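PDB 1LZL: heroin esterase from Rhodococcus sp., which hydrolyses acetyl esters, probably including those of heroin, and probably works as a serine hydrolase of the alpha/beta hydrolase fold. Local coordinates for residues Thr169-Arg174 with Thr244-Leu249. Numbering follows the deposited sequence.
Sequences TVLKAR and TDLTGL
The helix turn that carries R174 faces the loop 244-249, where R174 CA lies 6.8 Å from L249 CA, and that loop folds into a type II beta turn from L246 to L249. R174 makes the polar link between the two. Its side chain leaves the helix with CG anti to the backbone N (chi1 178°), then bends at chi3, which brings the guanidinium edge to the loop carbonyls. NH1 of R174 donates to T247 O at 2.7 Å and to D245 O at 2.8 Å. NH2 of R174 gives D245 O a longer bond of 3.2 Å, so two nitrogens grip one oxygen end-on. D245 O lies in the guanidinium plane, while T247 O is tilted from it. D245 OD2 lies over one face of the guanidinium, with the two planes nearly parallel (15°). D245 OD2 is 3.9 Å from R174 NH1, a long salt bridge through charge alone, as no N-H points at it. L249 CD2 covers the opposite face. With an alanine in place of R174, the carbonyls of D245 and T247 would probably lose these donors, and the D245 carboxylate a nearby positive charge. In this alpha/beta hydrolase fold, helix 161-176 follows the probable nucleophile elbow, and the loop leads into sheet strand 252-257. D245 OD1 also organises the loop: it accepts from T247 N at 2.9 Å, making an Asx turn, and from T247 OG1 through its syn lone pair. The rest of the contact is apolar. L249 CD2 meets V170 CG1 at 3.9 Å, and L171 CD2 lies against both methyls of L249. Helix 263-275 borders this apolar patch, with Y269 touching L171 and L246, and L273 touching L249.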
ATOM      1  N   THR A 169       6.287   6.908  -4.516  1.00  9.44           N
ATOM      2  CA  THR A 169       7.543   6.303  -4.930  1.00  8.88           C
ATOM      3  C   THR A 169       7.585   6.106  -6.445  1.00  9.53           C
ATOM      4  O   THR A 169       8.651   6.328  -7.067  1.00 10.18           O
ATOM      5  CB  THR A 169       7.711   4.943  -4.224  1.00  9.05           C
ATOM      6  OG1 THR A 169       7.796   5.241  -2.802  1.00 10.39           O
ATOM      7  CG2 THR A 169       9.009   4.282  -4.648  1.00 10.26           C
ATOM      8  N   VAL A 170       6.489   5.716  -7.057  1.00  9.73           N
ATOM      9  CA  VAL A 170       6.441   5.514  -8.515  1.00  9.37           C
ATOM     10  C   VAL A 170       6.518   6.845  -9.242  1.00  9.72           C
ATOM     11  O   VAL A 170       7.253   6.913 -10.254  1.00 10.97           O
ATOM     12  CB  VAL A 170       5.192   4.697  -8.886  1.00  9.74           C
ATOM     13  CG1 VAL A 170       4.928   4.736 -10.405  1.00 10.71           C
ATOM     14  CG2 VAL A 170       5.339   3.257  -8.393  1.00  9.85           C
ATOM     15  N   LEU A 171       5.900   7.899  -8.756  1.00  9.36           N
ATOM     16  CA  LEU A 171       6.075   9.244  -9.298  1.00 10.44           C
ATOM     17  C   LEU A 171       7.551   9.644  -9.208  1.00 10.68           C
ATOM     18  O   LEU A 171       8.114  10.134 -10.201  1.00 11.69           O
ATOM     19  CB  LEU A 171       5.214  10.302  -8.602  1.00 11.03           C
ATOM     20  CG  LEU A 171       3.752  10.244  -9.066  1.00 10.77           C
ATOM     21  CD1 LEU A 171       2.865  10.893  -8.010  1.00 11.80           C
ATOM     22  CD2 LEU A 171       3.632  10.930 -10.432  1.00 12.30           C
ATOM     23  N   LYS A 172       8.159   9.441  -8.034  1.00 11.31           N
ATOM     24  CA  LYS A 172       9.553   9.823  -7.823  1.00 12.10           C
ATOM     25  C   LYS A 172      10.459   9.045  -8.745  1.00 11.95           C
ATOM     26  O   LYS A 172      11.409   9.620  -9.349  1.00 13.11           O
ATOM     27  CB  LYS A 172       9.916   9.595  -6.335  1.00 13.35           C
ATOM     28  CG  LYS A 172      11.348  10.083  -6.057  1.00 16.53           C
ATOM     29  CD  LYS A 172      11.518  10.278  -4.545  1.00 18.80           C
ATOM     30  CE  LYS A 172      10.905  11.635  -4.167  1.00 32.52           C
ATOM     31  NZ  LYS A 172      11.933  12.715  -3.969  1.00 64.87           N
ATOM     32  N   ALA A 173      10.222   7.759  -8.951  1.00 11.31           N
ATOM     33  CA  ALA A 173      11.038   6.899  -9.826  1.00 13.10           C
ATOM     34  C   ALA A 173      10.981   7.397 -11.265  1.00 12.87           C
ATOM     35  O   ALA A 173      12.022   7.514 -11.934  1.00 13.33           O
ATOM     36  CB  ALA A 173      10.628   5.432  -9.698  1.00 13.29           C
ATOM     37  N   ARG A 174       9.755   7.740 -11.702  1.00 11.71           N
ATOM     38  CA  ARG A 174       9.654   8.274 -13.058  1.00 12.71           C
ATOM     39  C   ARG A 174      10.407   9.568 -13.204  1.00 12.23           C
ATOM     40  O   ARG A 174      11.187   9.755 -14.151  1.00 13.44           O
ATOM     41  CB  ARG A 174       8.161   8.475 -13.396  1.00 14.60           C
ATOM     42  CG  ARG A 174       7.992   9.070 -14.782  1.00 13.96           C
ATOM     43  CD  ARG A 174       6.667   9.734 -14.978  1.00 14.42           C
ATOM     44  NE  ARG A 174       6.500  10.886 -14.105  1.00 14.21           N
ATOM     45  CZ  ARG A 174       5.348  11.567 -13.943  1.00 15.21           C
ATOM     46  NH1 ARG A 174       4.223  11.233 -14.588  1.00 17.12           N
ATOM     47  NH2 ARG A 174       5.354  12.599 -13.103  1.00 16.61           N
ATOM     48  N   THR A 244      -0.218  16.732 -11.452  1.00 17.57           N
ATOM     49  CA  THR A 244      -0.941  17.087 -12.658  1.00 19.87           C
ATOM     50  C   THR A 244      -0.457  16.336 -13.897  1.00 19.96           C
ATOM     51  O   THR A 244      -1.179  16.240 -14.896  1.00 22.85           O
ATOM     52  CB  THR A 244      -0.818  18.618 -12.930  1.00 29.03           C
ATOM     53  OG1 THR A 244       0.567  18.968 -12.967  1.00 30.79           O
ATOM     54  CG2 THR A 244      -1.494  19.371 -11.806  1.00 35.93           C
ATOM     55  N   ASP A 245       0.750  15.792 -13.904  1.00 16.92           N
ATOM     56  CA  ASP A 245       1.216  15.042 -15.061  1.00 15.74           C
ATOM     57  C   ASP A 245       1.373  13.574 -14.652  1.00 13.24           C
ATOM     58  O   ASP A 245       2.312  13.214 -13.934  1.00 14.27           O
ATOM     59  CB  ASP A 245       2.524  15.591 -15.599  1.00 23.88           C
ATOM     60  CG  ASP A 245       3.187  14.639 -16.585  1.00 20.05           C
ATOM     61  OD1 ASP A 245       2.453  13.957 -17.338  1.00 23.15           O
ATOM     62  OD2 ASP A 245       4.436  14.564 -16.595  1.00 31.23           O
ATOM     63  N   LEU A 246       0.413  12.757 -15.099  1.00 12.52           N
ATOM     64  CA  LEU A 246       0.464  11.324 -14.844  1.00 11.68           C
ATOM     65  C   LEU A 246       0.945  10.521 -16.043  1.00 12.43           C
ATOM     66  O   LEU A 246       0.891   9.296 -16.049  1.00 12.72           O
ATOM     67  CB  LEU A 246      -0.916  10.804 -14.378  1.00 14.23           C
ATOM     68  CG  LEU A 246      -1.438  11.494 -13.113  1.00 13.69           C
ATOM     69  CD1 LEU A 246      -2.802  10.942 -12.700  1.00 15.64           C
ATOM     70  CD2 LEU A 246      -0.426  11.335 -11.977  1.00 15.45           C
ATOM     71  N   THR A 247       1.436  11.232 -17.103  1.00 13.60           N
ATOM     72  CA  THR A 247       1.884  10.426 -18.235  1.00 15.94           C
ATOM     73  C   THR A 247       3.171   9.656 -17.920  1.00 16.49           C
ATOM     74  O   THR A 247       3.962  10.067 -17.064  1.00 17.66           O
ATOM     75  CB  THR A 247       2.134  11.276 -19.507  1.00 14.69           C
ATOM     76  OG1 THR A 247       3.256  12.114 -19.213  1.00 16.34           O
ATOM     77  CG2 THR A 247       0.913  12.147 -19.849  1.00 14.58           C
ATOM     78  N   GLY A 248       3.324   8.553 -18.658  1.00 15.03           N
ATOM     79  CA  GLY A 248       4.561   7.782 -18.539  1.00 16.97           C
ATOM     80  C   GLY A 248       4.688   7.018 -17.234  1.00 16.81           C
ATOM     81  O   GLY A 248       5.762   6.488 -16.971  1.00 20.72           O
ATOM     82  N   LEU A 249       3.641   6.913 -16.421  1.00 14.45           N
ATOM     83  CA  LEU A 249       3.634   6.030 -15.265  1.00 12.52           C
ATOM     84  C   LEU A 249       3.394   4.597 -15.697  1.00 12.44           C
ATOM     85  O   LEU A 249       2.931   4.289 -16.808  1.00 14.12           O
ATOM     86  CB  LEU A 249       2.590   6.507 -14.232  1.00 10.87           C
ATOM     87  CG  LEU A 249       2.972   7.868 -13.626  1.00 10.99           C
ATOM     88  CD1 LEU A 249       1.807   8.431 -12.824  1.00 13.63           C
ATOM     89  CD2 LEU A 249       4.211   7.772 -12.726  1.00 13.34           C
TER